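Local structure of acetyl-CoA acetyltransferase (6BN2) at residues L313-I318 with L338-A343; I49-A54 with V265-E270; S98-V103 with A383-G388. The protein probably catalyses the reversible condensation of two acetyl-CoA molecules to acetoacetyl-CoA, working as a thiolase through an acylated cysteine. One frame throughout, in Å; residues are numbered along the deposited sequence. Where two conformers were deposited one is given.

All three contacts are apolar between their segments, with no hydrogen bond across any of them, but they sit at different depths. Interaction 1 is a surface contact in the C-terminal thiolase region, between a loop and the end of helix 328-338 with the loop after it. Interaction 2 is buried within the N-terminal region; the nearest atoms of the two are about 17 Å apart. Interaction 3, close to the middle of the chain, brings the two regions together and carries polar groups of the catalytic region at one end. Interactions 2 and 3 reach the same mixed sheet, and Leu266 packs near Val103 in the conformer given. Interaction 1 is nested inside the loop that interaction 3 closes.

Interaction 1 of 3, residues L313-I318 with L338-A343; sequences LTINDI and LGLDAA
Ile315 reaches across to Leu340 and Leu338, and these three side chains make up the whole contact. The first segment begins with Leu313, whose side chain packs on Tyr380 and Val396. Thr314 then opens a tight turn. Its backbone N gives a nearly straight bond to Asp317 OD2 (2.8 Å), which receives it on the lone pair that faces away from the other carboxylate oxygen, while Thr314 OG1 donates to the same OD2 from above the carboxylate plane. That doubly gripped oxygen, with Asp317 N bonding back to Thr314 O, ties up the 3-10 turn 315-317 on which Ile315 is mounted. With chi1 at -163°, CG1 of Ile315 points at the second segment, and an unusual chi2 of 127° swings CD1 onto CD2 of Leu340 at 3.6 Å, the two branches meeting at a slant. The same CD1 lies 4.3 Å from CB of Leu338, a looser touch. Ile318, buried, packs on Leu308, Tyr380, Ala382 and Val396.

Across the contact, the chain leaves helix 328-338 through a Schellman motif with Gly339 at positive phi, between Leu338 and Leu340. Gly339 binds calcium in a structure of this protein, though not in this chain; a calcium ion nevertheless lies about 6 Å from the side chain of Leu340. Beneath the contact runs the edge strand 320-323: Phe321 supports Ile315 and Leu340, Phe323 supports Leu338 and Leu340, and helix 300-311 closes in with Leu308 on Ile315 and Leu304 on Leu338.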
loop_
_atom_site.group_PDB
_atom_site.type_symbol
_atom_site.label_atom_id
_atom_site.label_comp_id
_atom_site.label_asym_id
_atom_site.label_seq_id
_atom_site.Cartn_x
_atom_site.Cartn_y
_atom_site.Cartn_z
ATOM N N LEU A 313 6.362 3.024 -29.045
ATOM C CA LEU A 313 6.848 4.366 -29.310
ATOM C C LEU A 313 8.349 4.416 -29.053
ATOM O O LEU A 313 8.911 3.571 -28.361
ATOM C CB LEU A 313 6.142 5.415 -28.432
ATOM C CG LEU A 313 4.655 5.595 -28.709
ATOM C CD1 LEU A 313 4.061 6.524 -27.651
ATOM C CD2 LEU A 313 4.444 6.162 -30.117
ATOM N N THR A 314 8.998 5.409 -29.641
ATOM C CA THR A 314 10.401 5.656 -29.366
ATOM C C THR A 314 10.541 6.923 -28.546
ATOM O O THR A 314 9.607 7.718 -28.410
ATOM C CB THR A 314 11.211 5.799 -30.656
ATOM O OG1 THR A 314 10.817 7.013 -31.321
ATOM C CG2 THR A 314 10.973 4.614 -31.579
ATOM N N ILE A 315 11.750 7.127 -28.026
ATOM C CA ILE A 315 11.988 8.316 -27.217
ATOM C C ILE A 315 11.770 9.586 -28.038
ATOM O O ILE A 315 11.325 10.609 -27.497
ATOM C CB ILE A 315 13.392 8.238 -26.580
ATOM C CG1 ILE A 315 13.494 9.224 -25.417
ATOM C CG2 ILE A 315 14.476 8.471 -27.613
ATOM C CD1 ILE A 315 13.960 8.601 -24.135
ATOM N N ASN A 316 12.015 9.532 -29.356
ATOM C CA ASN A 316 11.773 10.679 -30.231
ATOM C C ASN A 316 10.295 11.015 -30.378
ATOM O O ASN A 316 9.970 12.125 -30.813
ATOM C CB ASN A 316 12.363 10.425 -31.617
ATOM C CG ASN A 316 13.785 10.935 -31.741
ATOM O OD1 ASN A 316 14.409 11.312 -30.744
ATOM N ND2 ASN A 316 14.304 10.954 -32.965
ATOM N N ASP A 317 9.396 10.086 -30.054
ATOM C CA ASP A 317 7.964 10.357 -30.144
ATOM C C ASP A 317 7.433 11.155 -28.961
ATOM O O ASP A 317 6.293 11.629 -29.018
ATOM C CB ASP A 317 7.197 9.037 -30.255
ATOM C CG ASP A 317 7.454 8.330 -31.577
ATOM O OD1 ASP A 317 7.256 8.947 -32.648
ATOM O OD2 ASP A 317 7.886 7.160 -31.570
ATOM N N ILE A 318 8.211 11.307 -27.898
ATOM C CA ILE A 318 7.741 11.985 -26.695
ATOM C C ILE A 318 8.034 13.474 -26.812
ATOM O O ILE A 318 9.175 13.873 -27.078
ATOM C CB ILE A 318 8.403 11.408 -25.437
ATOM C CG1 ILE A 318 8.188 9.891 -25.342
ATOM C CG2 ILE A 318 7.867 12.147 -24.212
ATOM C CD1 ILE A 318 6.707 9.463 -25.299
ATOM N N LEU A 338 19.659 9.165 -21.030
ATOM C CA LEU A 338 18.675 9.042 -22.098
ATOM C C LEU A 338 18.913 10.020 -23.236
ATOM O O LEU A 338 18.247 9.910 -24.271
ATOM C CB LEU A 338 17.261 9.254 -21.537
ATOM C CG LEU A 338 16.792 8.199 -20.541
ATOM C CD1 LEU A 338 15.501 8.670 -19.853
ATOM C CD2 LEU A 338 16.585 6.870 -21.254
ATOM N N GLY A 339 19.831 10.969 -23.073
ATOM C CA GLY A 339 20.104 11.919 -24.134
ATOM C C GLY A 339 18.996 12.924 -24.332
ATOM O O GLY A 339 18.784 13.393 -25.454
ATOM N N LEU A 340 18.291 13.275 -23.268
ATOM C CA LEU A 340 17.129 14.141 -23.401
ATOM C C LEU A 340 17.528 15.603 -23.494
ATOM O O LEU A 340 18.486 16.057 -22.866
ATOM C CB LEU A 340 16.181 13.964 -22.223
ATOM C CG LEU A 340 15.689 12.535 -21.975
ATOM C CD1 LEU A 340 14.690 12.552 -20.859
ATOM C CD2 LEU A 340 15.084 11.954 -23.237
ATOM N N ASP A 341 16.762 16.338 -24.290
ATOM C CA ASP A 341 16.864 17.786 -24.358
ATOM C C ASP A 341 16.278 18.394 -23.086
ATOM O O ASP A 341 15.085 18.247 -22.827
ATOM C CB ASP A 341 16.099 18.270 -25.585
ATOM C CG ASP A 341 16.178 19.764 -25.787
ATOM O OD1 ASP A 341 15.748 20.208 -26.874
ATOM O OD2 ASP A 341 16.682 20.491 -24.899
ATOM N N ALA A 342 17.105 19.098 -22.305
ATOM C CA ALA A 342 16.613 19.661 -21.051
ATOM C C ALA A 342 15.474 20.659 -21.260
ATOM O O ALA A 342 14.694 20.897 -20.335
ATOM C CB ALA A 342 17.763 20.314 -20.290
ATOM N N ALA A 343 15.343 21.233 -22.459
ATOM C CA ALA A 343 14.247 22.148 -22.746
ATOM C C ALA A 343 12.898 21.452 -22.838
ATOM O O ALA A 343 11.873 22.143 -22.907
ATOM C CB ALA A 343 14.505 22.893 -24.053
#

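Interaction 2 of 3, residues I49-A54 with V265-E270; sequences INLNPA and VLMSKE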
loop_
_atom_site.group_PDB
_atom_site.type_symbol
_atom_site.label_atom_id
_atom_site.label_comp_id
_atom_site.label_asym_id
_atom_site.label_seq_id
_atom_site.Cartn_x
_atom_site.Cartn_y
_atom_site.Cartn_z
ATOM N N ILE A 49 -15.131 17.920 -12.721
ATOM C CA ILE A 49 -16.002 17.319 -13.717
ATOM C C ILE A 49 -17.419 17.115 -13.192
ATOM O O ILE A 49 -18.214 16.415 -13.825
ATOM C CB ILE A 49 -15.408 15.996 -14.235
ATOM C CG1 ILE A 49 -15.015 15.089 -13.063
ATOM C CG2 ILE A 49 -14.171 16.283 -15.083
ATOM C CD1 ILE A 49 -14.625 13.676 -13.477
ATOM N N ASN A 50 -17.745 17.721 -12.043
ATOM C CA ASN A 50 -19.071 17.619 -11.430
ATOM C C ASN A 50 -19.523 16.165 -11.333
ATOM O O ASN A 50 -20.670 15.827 -11.619
ATOM C CB ASN A 50 -20.098 18.455 -12.199
ATOM C CG ASN A 50 -21.362 18.710 -11.396
ATOM O OD1 ASN A 50 -21.335 18.729 -10.163
ATOM N ND2 ASN A 50 -22.475 18.900 -12.090
ATOM N N LEU A 51 -18.610 15.292 -10.912
ATOM C CA LEU A 51 -18.891 13.861 -10.935
ATOM C C LEU A 51 -19.663 13.436 -9.693
ATOM O O LEU A 51 -19.276 13.765 -8.567
ATOM C CB LEU A 51 -17.589 13.056 -11.032
ATOM C CG LEU A 51 -17.782 11.541 -11.181
ATOM C CD1 LEU A 51 -18.494 11.182 -12.481
ATOM C CD2 LEU A 51 -16.433 10.837 -11.106
ATOM N N ASN A 52 -20.753 12.706 -9.904
ATOM C CA ASN A 52 -21.472 12.057 -8.810
ATOM C C ASN A 52 -20.491 11.157 -8.063
ATOM O O ASN A 52 -19.954 10.221 -8.669
ATOM C CB ASN A 52 -22.640 11.250 -9.383
ATOM C CG ASN A 52 -23.417 10.478 -8.325
ATOM O OD1 ASN A 52 -23.072 10.473 -7.146
ATOM N ND2 ASN A 52 -24.488 9.823 -8.754
ATOM N N PRO A 53 -20.218 11.405 -6.776
ATOM C CA PRO A 53 -19.206 10.596 -6.074
ATOM C C PRO A 53 -19.499 9.105 -6.092
ATOM O O PRO A 53 -18.559 8.295 -6.017
ATOM C CB PRO A 53 -19.240 11.168 -4.651
ATOM C CG PRO A 53 -19.703 12.591 -4.840
ATOM C CD PRO A 53 -20.709 12.522 -5.949
ATOM N N ALA A 54 -20.772 8.714 -6.203
ATOM C CA ALA A 54 -21.088 7.290 -6.191
ATOM C C ALA A 54 -20.658 6.576 -7.467
ATOM O O ALA A 54 -20.733 5.341 -7.523
ATOM C CB ALA A 54 -22.585 7.077 -5.950
ATOM N N VAL A 265 -8.892 11.089 -11.669
ATOM C CA VAL A 265 -10.006 10.184 -11.923
ATOM C C VAL A 265 -9.758 9.511 -13.262
ATOM O O VAL A 265 -9.530 10.193 -14.268
ATOM C CB VAL A 265 -11.360 10.909 -11.922
ATOM C CG1 VAL A 265 -12.457 9.898 -12.271
ATOM C CG2 VAL A 265 -11.651 11.559 -10.546
ATOM N N LEU A 266 -9.778 8.176 -13.260
ATOM C CA LEU A 266 -9.611 7.340 -14.441
ATOM C C LEU A 266 -10.944 6.722 -14.837
ATOM O O LEU A 266 -11.737 6.339 -13.969
ATOM C CB LEU A 266 -8.611 6.218 -14.156
ATOM C CG LEU A 266 -7.140 6.380 -14.530
ATOM C CD1 LEU A 266 -6.597 7.707 -14.128
ATOM C CD2 LEU A 266 -6.341 5.242 -13.901
ATOM N N MET A 267 -11.175 6.574 -16.140
ATOM C CA MET A 267 -12.418 5.977 -16.607
ATOM C C MET A 267 -12.178 5.155 -17.858
ATOM O O MET A 267 -11.276 5.441 -18.650
ATOM C CB MET A 267 -13.486 7.023 -16.958
ATOM C CG MET A 267 -14.190 7.608 -15.770
ATOM S SD MET A 267 -15.462 8.762 -16.253
ATOM C CE MET A 267 -15.887 9.390 -14.616
ATOM N N SER A 268 -13.040 4.161 -18.044
ATOM C CA SER A 268 -13.160 3.500 -19.333
ATOM C C SER A 268 -13.791 4.435 -20.363
ATOM O O SER A 268 -14.445 5.432 -20.032
ATOM C CB SER A 268 -14.014 2.241 -19.211
ATOM O OG SER A 268 -15.363 2.591 -18.932
ATOM N N LYS A 269 -13.600 4.084 -21.635
ATOM C CA LYS A 269 -14.242 4.822 -22.722
ATOM C C LYS A 269 -15.754 4.814 -22.569
ATOM O O LYS A 269 -16.419 5.852 -22.701
ATOM C CB LYS A 269 -13.831 4.213 -24.063
ATOM C CG LYS A 269 -14.479 4.876 -25.288
ATOM C CD LYS A 269 -13.795 4.406 -26.565
ATOM C CE LYS A 269 -14.464 4.976 -27.805
ATOM N NZ LYS A 269 -15.801 4.364 -28.018
ATOM N N GLU A 270 -16.323 3.638 -22.292
ATOM C CA GLU A 270 -17.770 3.521 -22.206
ATOM C C GLU A 270 -18.322 4.399 -21.091
ATOM O O GLU A 270 -19.325 5.094 -21.275
ATOM C CB GLU A 270 -18.147 2.055 -22.002
ATOM C CG GLU A 270 -19.622 1.782 -21.901
ATOM C CD GLU A 270 -19.908 0.313 -21.641
ATOM O OE1 GLU A 270 -18.980 -0.511 -21.799
ATOM O OE2 GLU A 270 -21.054 -0.014 -21.269
#
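Leu51, Met267 and Val265 bury the most surface here, and they join the loop that follows helix 34-48 to the end of strand 258-268, an inner strand of the mixed sheet of the thiolase fold. In that sheet the strand runs between 12-24 and 117-125, with backbone hydrogen bonds between Val265 and Val15 and between Leu266 and Ile118.

Leu51 comes in from the loop. The helix before it ends in a Schellman motif with Asn50 as the residue of positive phi, and after this turn the Leu51 side chain points toward the strand. With CG anti to the backbone N (chi1 -175°), its two methyls face Met267. Met267 answers from the other side with a chain extended beyond CG, and the two side chains meet tip to tip: the methyl CE of Met267 sits in front of the fork, 3.8 Å from CD1 of Leu51.

Val265 is two residues earlier on the same face of the strand. Its CG1 comes to 4.2 Å from CD2 of Leu51, a wider van der Waals contact that fills in beside the methionine. Leu266, between them, is on the other face of the strand, where it packs on Ala106 and Ala107 of helix 98-111. Ile56 also packs on Leu51, and Ala117 and Leu275 on Met267. All three principal side chains are buried, and the contact lies far from the catalytic residues and the calcium sites.

Just beyond Leu51 the loop is braced by an Asx turn: Asn52 OD1 accepts from Ala54 N at 3.0 Å, the N approaching from well above the carbonyl plane of the Asn52 amide.

Interaction 3 of 3, residues S98-V103 with A383-G388; sequences SGMKAV and AAICNG
Met100 meets Ala383 and Ile385 in the buried apolar part of this contact, where helix 98-111 lies over strand 380-387. The axes of the two short segments approach to 9.1 Å at an angle of 126°, and the gap is bridged by the methionine. Its CG is anti to the backbone N (chi1 -176°), and the chain bends at the sulfur (chi3 -67°), bringing CE down onto the strand. There the methyl sits 3.8 Å from CB of Ala383 and 4.0 Å from CG2 of Ile385. Met100 and Ile385 run past one another in opposite directions, so that the same CG2 also lies alongside SD. Ile365 of helix 358-375 and Ile395 of the adjoining strand also pack on Met100.

The methionine also meets the backbone: CE is 3.7 Å from Ala383 O, a van der Waals contact.

The polar interactions lie outside this patch, with Asn387 at the strand end and Lys101 on the helix. Asn387 ND2 donates to Gly388 O at 3.0 Å, approaching from above that carbonyl's plane, while its OD1 takes a bond from Lys94 NZ, so both ends of the amide are held. Lys101 forms salt bridges with Asp288 and with Asp58 of the second subunit.

Gly388 N bonds to the acetyl oxygen of the S-acetylated Cys96, an arrangement consistent with the thiolase oxyanion hole, and Cys386, predicted, like His356, to act as a proton acceptor, lies on the same strand. The helix that follows Cys96 is thus joined to the strand carrying Cys386 through van der Waals contacts of Met100 alone, while the directional bonds of Asn387 and Gly388 sit at the strand end, beside the acetylated cysteine.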
loop_
_atom_site.group_PDB
_atom_site.type_symbol
_atom_site.label_atom_id
_atom_site.label_comp_id
_atom_site.label_asym_id
_atom_site.label_seq_id
_atom_site.Cartn_x
_atom_site.Cartn_y
_atom_site.Cartn_z
ATOM N N SER A 98 5.043 5.803 -5.147
ATOM C CA SER A 98 3.711 5.393 -4.679
ATOM C C SER A 98 2.566 6.007 -5.482
ATOM O O SER A 98 1.634 5.303 -5.865
ATOM C CB SER A 98 3.528 5.752 -3.204
ATOM O OG SER A 98 4.445 5.021 -2.410
ATOM N N GLY A 99 2.576 7.326 -5.689
ATOM C CA GLY A 99 1.447 7.938 -6.384
ATOM C C GLY A 99 1.351 7.499 -7.834
ATOM O O GLY A 99 0.252 7.388 -8.389
ATOM N N MET A 100 2.498 7.240 -8.475
ATOM C CA MET A 100 2.433 6.745 -9.847
ATOM C C MET A 100 1.972 5.296 -9.875
ATOM O O MET A 100 1.176 4.913 -10.739
ATOM C CB MET A 100 3.795 6.899 -10.533
ATOM C CG MET A 100 3.751 6.470 -12.021
ATOM S SD MET A 100 5.253 6.838 -12.937
ATOM C CE MET A 100 5.222 8.638 -12.959
ATOM N N LYS A 101 2.467 4.482 -8.934
ATOM C CA LYS A 101 2.042 3.085 -8.860
ATOM C C LYS A 101 0.545 2.993 -8.592
ATOM O O LYS A 101 -0.134 2.115 -9.129
ATOM C CB LYS A 101 2.842 2.368 -7.767
ATOM C CG LYS A 101 2.579 0.849 -7.681
ATOM C CD LYS A 101 2.927 0.133 -8.996
ATOM C CE LYS A 101 2.866 -1.398 -8.787
ATOM N NZ LYS A 101 3.254 -2.110 -10.052
ATOM N N ALA A 102 0.008 3.910 -7.780
ATOM C CA ALA A 102 -1.442 3.951 -7.571
ATOM C C ALA A 102 -2.182 4.137 -8.892
ATOM O O ALA A 102 -3.177 3.455 -9.162
ATOM C CB ALA A 102 -1.807 5.083 -6.600
ATOM N N VAL A 103 -1.724 5.083 -9.717
ATOM C CA VAL A 103 -2.362 5.319 -11.015
ATOM C C VAL A 103 -2.237 4.095 -11.916
ATOM O O VAL A 103 -3.196 3.712 -12.597
ATOM C CB VAL A 103 -1.755 6.566 -11.681
ATOM C CG1 VAL A 103 -2.232 6.671 -13.145
ATOM C CG2 VAL A 103 -2.126 7.825 -10.881
ATOM N N ALA A 383 6.207 10.456 -17.930
ATOM C CA ALA A 383 6.615 10.814 -16.581
ATOM C C ALA A 383 7.306 9.616 -15.952
ATOM O O ALA A 383 6.934 8.479 -16.213
ATOM C CB ALA A 383 5.424 11.215 -15.711
ATOM N N ALA A 384 8.302 9.884 -15.108
ATOM C CA ALA A 384 9.004 8.793 -14.438
ATOM C C ALA A 384 9.524 9.281 -13.101
ATOM O O ALA A 384 9.808 10.466 -12.927
ATOM C CB ALA A 384 10.172 8.259 -15.290
ATOM N N ILE A 385 9.635 8.356 -12.146
ATOM C CA ILE A 385 10.020 8.716 -10.785
ATOM C C ILE A 385 10.763 7.540 -10.163
ATOM O O ILE A 385 10.354 6.385 -10.314
ATOM C CB ILE A 385 8.783 9.150 -9.968
ATOM C CG1 ILE A 385 9.170 9.610 -8.551
ATOM C CG2 ILE A 385 7.727 8.009 -9.884
ATOM C CD1 ILE A 385 8.089 10.532 -7.925
ATOM N N CYS A 386 11.873 7.840 -9.481
ATOM C CA CYS A 386 12.664 6.810 -8.807
ATOM C C CYS A 386 12.133 6.545 -7.399
ATOM O O CYS A 386 11.366 7.332 -6.839
ATOM C CB CYS A 386 14.137 7.223 -8.754
ATOM S SG CYS A 386 14.494 8.692 -7.737
ATOM N N ASN A 387 12.545 5.416 -6.818
ATOM C CA ASN A 387 12.090 5.112 -5.463
ATOM C C ASN A 387 13.127 4.292 -4.695
ATOM O O ASN A 387 13.911 3.524 -5.268
ATOM C CB ASN A 387 10.705 4.405 -5.434
ATOM C CG ASN A 387 10.680 3.030 -6.128
ATOM O OD1 ASN A 387 10.242 2.921 -7.282
ATOM N ND2 ASN A 387 11.072 1.972 -5.404
ATOM N N GLY A 388 13.116 4.478 -3.372
ATOM C CA GLY A 388 14.046 3.764 -2.516
ATOM C C GLY A 388 13.926 2.259 -2.686
ATOM O O GLY A 388 12.854 1.726 -2.968
#